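Long-range contacts in phosphodiesterase (Candida albicans, PDB 6CPU), which belongs to the HD-type phosphodiesterase family, a largely helical fold that here carries one zinc and one magnesium ion: residues F220-N224 / Q475-V479; V231-Y235 / L256-F261. All coordinates share one frame; numbering follows the deposited sequence.

The two contacts illustrate how one helical protein can close a buried interface either through water and rings or through apolar packing alone. Contact 1 joins the 220-224 loop to helix 470-495; contact 2 packs helix 227-242, which follows that loop, against helix 253-264, and is nested in the chain between the segments of contact 1. Their centres lie about 21 Å apart, but their nearest atoms are only about 4 Å apart without touching. Helix 276-292, which contributes the zinc ligand His278, touches residues of both. The Trp476 side chain lies about 9 Å from the zinc ion and about 12 Å from the magnesium ion, whereas the Val234 side chain is about 14 Å from the zinc.

Contact 1: F220-N224 / Q475-V479; sequences FPAHN and QWAMV
A single water joins Gln475 to His223 and Asn224: it donates to Gln475 OE1 at 2.8 Å and to Asn224 OD1 at 2.9 Å, and it accepts a weak bond from His223 N at 3.0 Å. Three groups therefore hold one solvent molecule, and the other end of the Gln475 amide is held too, NE2 bonding to the backbone oxygen of Pro512, which limits rotation of the amide.

Beside this water the imidazole of His223 reaches toward helix 470-495. Its CG is set opposite the carbonyl carbon, close to the backbone N (chi1 -55°), which directs the ring into the angle formed by Gln475 and Trp476. His223 NE2 points down onto the indole, 3.2 Å from Trp476 CD2 and over the centre of the ring system, making an edge-to-face stack with planes 62° apart. The CD2 corner instead passes Gln475, its carbon 3.5 Å from Gln475 CB, with the imidazole and amide planes 73° apart. Ala222 adds a methyl group, CB meeting Trp476 CZ2 at 3.6 Å.

At the indole edge a second water bridges the segments, lying in the ring plane. It accepts from Trp476 NE1 at 2.8 Å and donates to Phe220 O at 2.8 Å, an oxygen that also receives a weak bond from Ala222 N across the inverse gamma turn centred on Pro221. Phe273 meets the same indole from outside the two segments.

No direct hydrogen bond crosses the interface; water satisfies the indole nitrogen and the glutamine oxygen. The loop between helices 205-216 and 227-242, whose Ala222 O also bonds to Arg277 NE of helix 276-292, is thus tied to helix 470-495 near the metal site, a join in which two ordered waters supply the polar links and the rings the direct contact.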
loop_
_atom_site.group_PDB
_atom_site.type_symbol
_atom_site.label_atom_id
_atom_site.label_comp_id
_atom_site.label_asym_id
_atom_site.label_seq_id
_atom_site.Cartn_x
_atom_site.Cartn_y
_atom_site.Cartn_z
ATOM N N PHE A 220 -13.186 -7.336 -8.339
ATOM C CA PHE A 220 -13.085 -6.298 -7.322
ATOM C C PHE A 220 -12.944 -4.944 -8.000
ATOM O O PHE A 220 -11.944 -4.710 -8.693
ATOM C CB PHE A 220 -11.874 -6.591 -6.437
ATOM C CG PHE A 220 -11.708 -5.646 -5.270
ATOM C CD1 PHE A 220 -12.725 -5.465 -4.355
ATOM C CD2 PHE A 220 -10.506 -4.967 -5.071
ATOM C CE1 PHE A 220 -12.565 -4.601 -3.273
ATOM C CE2 PHE A 220 -10.339 -4.108 -3.996
ATOM C CZ PHE A 220 -11.366 -3.926 -3.090
ATOM N N PRO A 221 -13.942 -4.047 -7.824
ATOM C CA PRO A 221 -13.991 -2.824 -8.606
ATOM C C PRO A 221 -13.088 -1.737 -8.018
ATOM O O PRO A 221 -13.541 -0.619 -7.759
ATOM C CB PRO A 221 -15.462 -2.421 -8.511
ATOM C CG PRO A 221 -15.843 -2.852 -7.137
ATOM C CD PRO A 221 -15.093 -4.139 -6.900
ATOM N N ALA A 222 -11.805 -2.066 -7.850
ATOM C CA ALA A 222 -10.862 -1.194 -7.144
ATOM C C ALA A 222 -10.881 0.232 -7.659
ATOM O O ALA A 222 -10.771 1.173 -6.875
ATOM C CB ALA A 222 -9.453 -1.756 -7.241
ATOM N N HIS A 223 -11.031 0.410 -8.972
ATOM C CA HIS A 223 -10.935 1.744 -9.557
ATOM C C HIS A 223 -12.148 2.626 -9.340
ATOM O O HIS A 223 -12.085 3.826 -9.573
ATOM C CB HIS A 223 -10.596 1.647 -11.040
ATOM C CG HIS A 223 -9.364 0.857 -11.293
ATOM N ND1 HIS A 223 -8.100 1.364 -11.079
ATOM C CD2 HIS A 223 -9.200 -0.427 -11.674
ATOM C CE1 HIS A 223 -7.208 0.425 -11.335
ATOM N NE2 HIS A 223 -7.850 -0.669 -11.701
ATOM N N ASN A 224 -13.243 2.031 -8.893
ATOM C CA ASN A 224 -14.427 2.778 -8.509
ATOM C C ASN A 224 -14.491 3.026 -7.012
ATOM O O ASN A 224 -15.482 3.562 -6.529
ATOM C CB ASN A 224 -15.669 2.004 -8.943
ATOM C CG ASN A 224 -15.644 1.690 -10.415
ATOM O OD1 ASN A 224 -15.406 0.550 -10.823
ATOM N ND2 ASN A 224 -15.817 2.720 -11.226
ATOM N N GLN A 475 -8.504 -2.055 -16.953
ATOM C CA GLN A 475 -8.345 -0.809 -16.183
ATOM C C GLN A 475 -6.983 -0.791 -15.489
ATOM O O GLN A 475 -6.294 0.217 -15.503
ATOM C CB GLN A 475 -9.454 -0.673 -15.136
ATOM C CG GLN A 475 -10.824 -0.352 -15.712
ATOM C CD GLN A 475 -11.893 -0.246 -14.646
ATOM O OE1 GLN A 475 -11.920 -1.032 -13.696
ATOM N NE2 GLN A 475 -12.789 0.708 -14.807
ATOM N N TRP A 476 -6.611 -1.919 -14.897
ATOM C CA TRP A 476 -5.295 -2.076 -14.261
ATOM C C TRP A 476 -4.157 -1.926 -15.270
ATOM O O TRP A 476 -3.157 -1.283 -14.989
ATOM C CB TRP A 476 -5.187 -3.435 -13.570
ATOM C CG TRP A 476 -5.879 -3.498 -12.247
ATOM C CD1 TRP A 476 -6.978 -4.246 -11.915
ATOM C CD2 TRP A 476 -5.512 -2.786 -11.067
ATOM N NE1 TRP A 476 -7.314 -4.039 -10.598
ATOM C CE2 TRP A 476 -6.432 -3.145 -10.055
ATOM C CE3 TRP A 476 -4.497 -1.872 -10.768
ATOM C CZ2 TRP A 476 -6.363 -2.620 -8.765
ATOM C CZ3 TRP A 476 -4.431 -1.354 -9.476
ATOM C CH2 TRP A 476 -5.364 -1.723 -8.501
ATOM N N ALA A 477 -4.316 -2.522 -16.453
ATOM C CA ALA A 477 -3.303 -2.420 -17.502
ATOM C C ALA A 477 -3.031 -0.976 -17.877
ATOM O O ALA A 477 -1.891 -0.591 -18.144
ATOM C CB ALA A 477 -3.730 -3.211 -18.737
ATOM N N MET A 478 -4.087 -0.176 -17.912
ATOM C CA MET A 478 -3.971 1.234 -18.195
ATOM C C MET A 478 -3.163 2.006 -17.142
ATOM O O MET A 478 -2.294 2.807 -17.484
ATOM C CB MET A 478 -5.369 1.842 -18.297
ATOM C CG MET A 478 -5.377 3.345 -18.423
ATOM S SD MET A 478 -6.943 3.908 -19.103
ATOM C CE MET A 478 -6.684 5.671 -19.071
ATOM N N VAL A 479 -3.478 1.811 -15.865
ATOM C CA VAL A 479 -2.748 2.554 -14.828
ATOM C C VAL A 479 -1.295 2.060 -14.706
ATOM O O VAL A 479 -0.395 2.865 -14.470
ATOM C CB VAL A 479 -3.500 2.594 -13.475
ATOM C CG1 VAL A 479 -4.887 3.207 -13.686
ATOM C CG2 VAL A 479 -3.599 1.222 -12.829
HETATM O O HOH W 1 -9.259 -5.454 -9.114
HETATM O O HOH W 2 -12.860 -0.774 -11.040
#

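Contact 2: V231-Y235 / L256-F261; sequences VYCVY and LLAFIF
Leu256 opens the interface by laying CD1 against Tyr235, 3.8 Å from CD1 of the phenol ring and near its plane, so the methyl meets the ring edge while the two side chains run about perpendicular. At Leu257 the CD2 methyl serves two partners: Tyr235 CB at 4.0 Å and Val231 CG1 at 3.9 Å. It thereby bridges successive turns of helix 227-242, whose residues 231 and 235 are also linked by the backbone bond from Tyr235 N to Val231 O.

Ile260, one turn beyond Leu256, divides its branches among three residues. CG2 meets Val231 CG1 at 3.7 Å, and CG1 lies 3.7 Å from Val234 CG1 as the two side chains slide past each other in opposite senses. The end of the chain extends further: with chi2 at 155°, CD1 is carried to the backbone of Tyr235, 3.5 Å from its N. Phe261 closes the run with CE1 4.0 Å from Val231 CG1, which makes that one valine methyl a shared partner of Leu257, Ile260 and Phe261. Outside the two segments, Phe196 meets the Phe261 ring, and helix 276-292 packs on both valines, Phe276 touching Val231 and Val234.

Within the helical body, the segments of helices 227-242 and 253-264 are inclined at 127° between their N-to-C directions, their axes 9.6 Å apart. The side chains meet one another through carbon atoms, the tip of Ile260 also rests on the backbone of Tyr235, and no hydrogen bond crosses. Cohesion of this buried pair probably comes from dispersion and the exclusion of water, through close packing of methyls and rings.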
loop_
_atom_site.group_PDB
_atom_site.type_symbol
_atom_site.label_atom_id
_atom_site.label_comp_id
_atom_site.label_asym_id
_atom_site.label_seq_id
_atom_site.Cartn_x
_atom_site.Cartn_y
_atom_site.Cartn_z
ATOM N N VAL A 231 -9.966 2.045 2.754
ATOM C CA VAL A 231 -9.671 1.872 4.180
ATOM C C VAL A 231 -10.704 0.936 4.803
ATOM O O VAL A 231 -10.355 -0.016 5.533
ATOM C CB VAL A 231 -9.669 3.229 4.922
ATOM C CG1 VAL A 231 -9.677 3.046 6.444
ATOM C CG2 VAL A 231 -8.463 4.049 4.496
ATOM N N TYR A 232 -11.976 1.201 4.524
ATOM C CA TYR A 232 -13.032 0.362 5.102
ATOM C C TYR A 232 -12.978 -1.066 4.574
ATOM O O TYR A 232 -13.214 -2.000 5.323
ATOM C CB TYR A 232 -14.415 0.951 4.871
ATOM C CG TYR A 232 -15.435 0.320 5.789
ATOM C CD1 TYR A 232 -16.279 -0.698 5.337
ATOM C CD2 TYR A 232 -15.542 0.724 7.115
ATOM C CE1 TYR A 232 -17.215 -1.286 6.184
ATOM C CE2 TYR A 232 -16.477 0.148 7.967
ATOM C CZ TYR A 232 -17.309 -0.858 7.499
ATOM O OH TYR A 232 -18.240 -1.445 8.354
ATOM N N CYS A 233 -12.674 -1.236 3.286
ATOM C CA CYS A 233 -12.462 -2.568 2.726
ATOM C C CYS A 233 -11.392 -3.359 3.473
ATOM O O CYS A 233 -11.576 -4.545 3.762
ATOM C CB CYS A 233 -12.100 -2.496 1.244
ATOM S SG CYS A 233 -13.437 -1.914 0.162
ATOM N N VAL A 234 -10.272 -2.714 3.792
ATOM C CA VAL A 234 -9.237 -3.371 4.568
ATOM C C VAL A 234 -9.781 -3.782 5.943
ATOM O O VAL A 234 -9.535 -4.892 6.403
ATOM C CB VAL A 234 -7.996 -2.475 4.745
ATOM C CG1 VAL A 234 -6.972 -3.153 5.647
ATOM C CG2 VAL A 234 -7.358 -2.172 3.399
ATOM N N TYR A 235 -10.528 -2.891 6.584
ATOM C CA TYR A 235 -11.114 -3.195 7.885
ATOM C C TYR A 235 -12.002 -4.449 7.799
ATOM O O TYR A 235 -11.888 -5.347 8.622
ATOM C CB TYR A 235 -11.895 -1.989 8.434
ATOM C CG TYR A 235 -12.933 -2.378 9.456
ATOM C CD1 TYR A 235 -12.563 -2.823 10.719
ATOM C CD2 TYR A 235 -14.291 -2.358 9.140
ATOM C CE1 TYR A 235 -13.527 -3.207 11.656
ATOM C CE2 TYR A 235 -15.251 -2.733 10.065
ATOM C CZ TYR A 235 -14.864 -3.162 11.317
ATOM O OH TYR A 235 -15.843 -3.538 12.225
ATOM N N LEU A 256 -8.510 -0.734 14.685
ATOM C CA LEU A 256 -8.185 -1.232 13.340
ATOM C C LEU A 256 -8.130 -0.111 12.316
ATOM O O LEU A 256 -7.205 -0.057 11.513
ATOM C CB LEU A 256 -9.167 -2.302 12.874
ATOM C CG LEU A 256 -8.928 -3.716 13.380
ATOM C CD1 LEU A 256 -9.969 -4.656 12.786
ATOM C CD2 LEU A 256 -7.520 -4.201 13.055
ATOM N N LEU A 257 -9.098 0.802 12.354
ATOM C CA LEU A 257 -9.059 1.952 11.448
ATOM C C LEU A 257 -7.799 2.803 11.635
ATOM O O LEU A 257 -7.203 3.242 10.654
ATOM C CB LEU A 257 -10.311 2.812 11.578
ATOM C CG LEU A 257 -11.640 2.231 11.071
ATOM C CD1 LEU A 257 -12.760 3.250 11.241
ATOM C CD2 LEU A 257 -11.576 1.783 9.624
ATOM N N ALA A 258 -7.381 3.049 12.878
ATOM C CA ALA A 258 -6.156 3.824 13.103
ATOM C C ALA A 258 -4.950 3.167 12.405
ATOM O O ALA A 258 -4.155 3.835 11.738
ATOM C CB ALA A 258 -5.881 3.989 14.602
ATOM N N PHE A 259 -4.805 1.866 12.606
ATOM C CA PHE A 259 -3.759 1.081 11.966
ATOM C C PHE A 259 -3.814 1.221 10.442
ATOM O O PHE A 259 -2.788 1.427 9.795
ATOM C CB PHE A 259 -3.888 -0.382 12.412
ATOM C CG PHE A 259 -3.180 -1.378 11.536
ATOM C CD1 PHE A 259 -1.801 -1.376 11.411
ATOM C CD2 PHE A 259 -3.902 -2.353 10.853
ATOM C CE1 PHE A 259 -1.157 -2.312 10.623
ATOM C CE2 PHE A 259 -3.264 -3.290 10.069
ATOM C CZ PHE A 259 -1.882 -3.269 9.948
ATOM N N ILE A 260 -5.012 1.124 9.881
ATOM C CA ILE A 260 -5.157 1.177 8.428
ATOM C C ILE A 260 -4.867 2.569 7.874
ATOM O O ILE A 260 -4.306 2.699 6.773
ATOM C CB ILE A 260 -6.554 0.690 7.987
ATOM C CG1 ILE A 260 -6.731 -0.772 8.403
ATOM C CG2 ILE A 260 -6.727 0.823 6.476
ATOM C CD1 ILE A 260 -8.173 -1.164 8.589
ATOM N N PHE A 261 -5.233 3.615 8.617
ATOM C CA PHE A 261 -4.865 4.983 8.213
ATOM C C PHE A 261 -3.351 5.142 8.148
ATOM O O PHE A 261 -2.816 5.756 7.214
ATOM C CB PHE A 261 -5.451 6.032 9.160
ATOM C CG PHE A 261 -6.779 6.566 8.738
ATOM C CD1 PHE A 261 -7.940 5.856 8.986
ATOM C CD2 PHE A 261 -6.875 7.815 8.138
ATOM C CE1 PHE A 261 -9.174 6.355 8.614
ATOM C CE2 PHE A 261 -8.106 8.322 7.762
ATOM C CZ PHE A 261 -9.257 7.587 7.992
#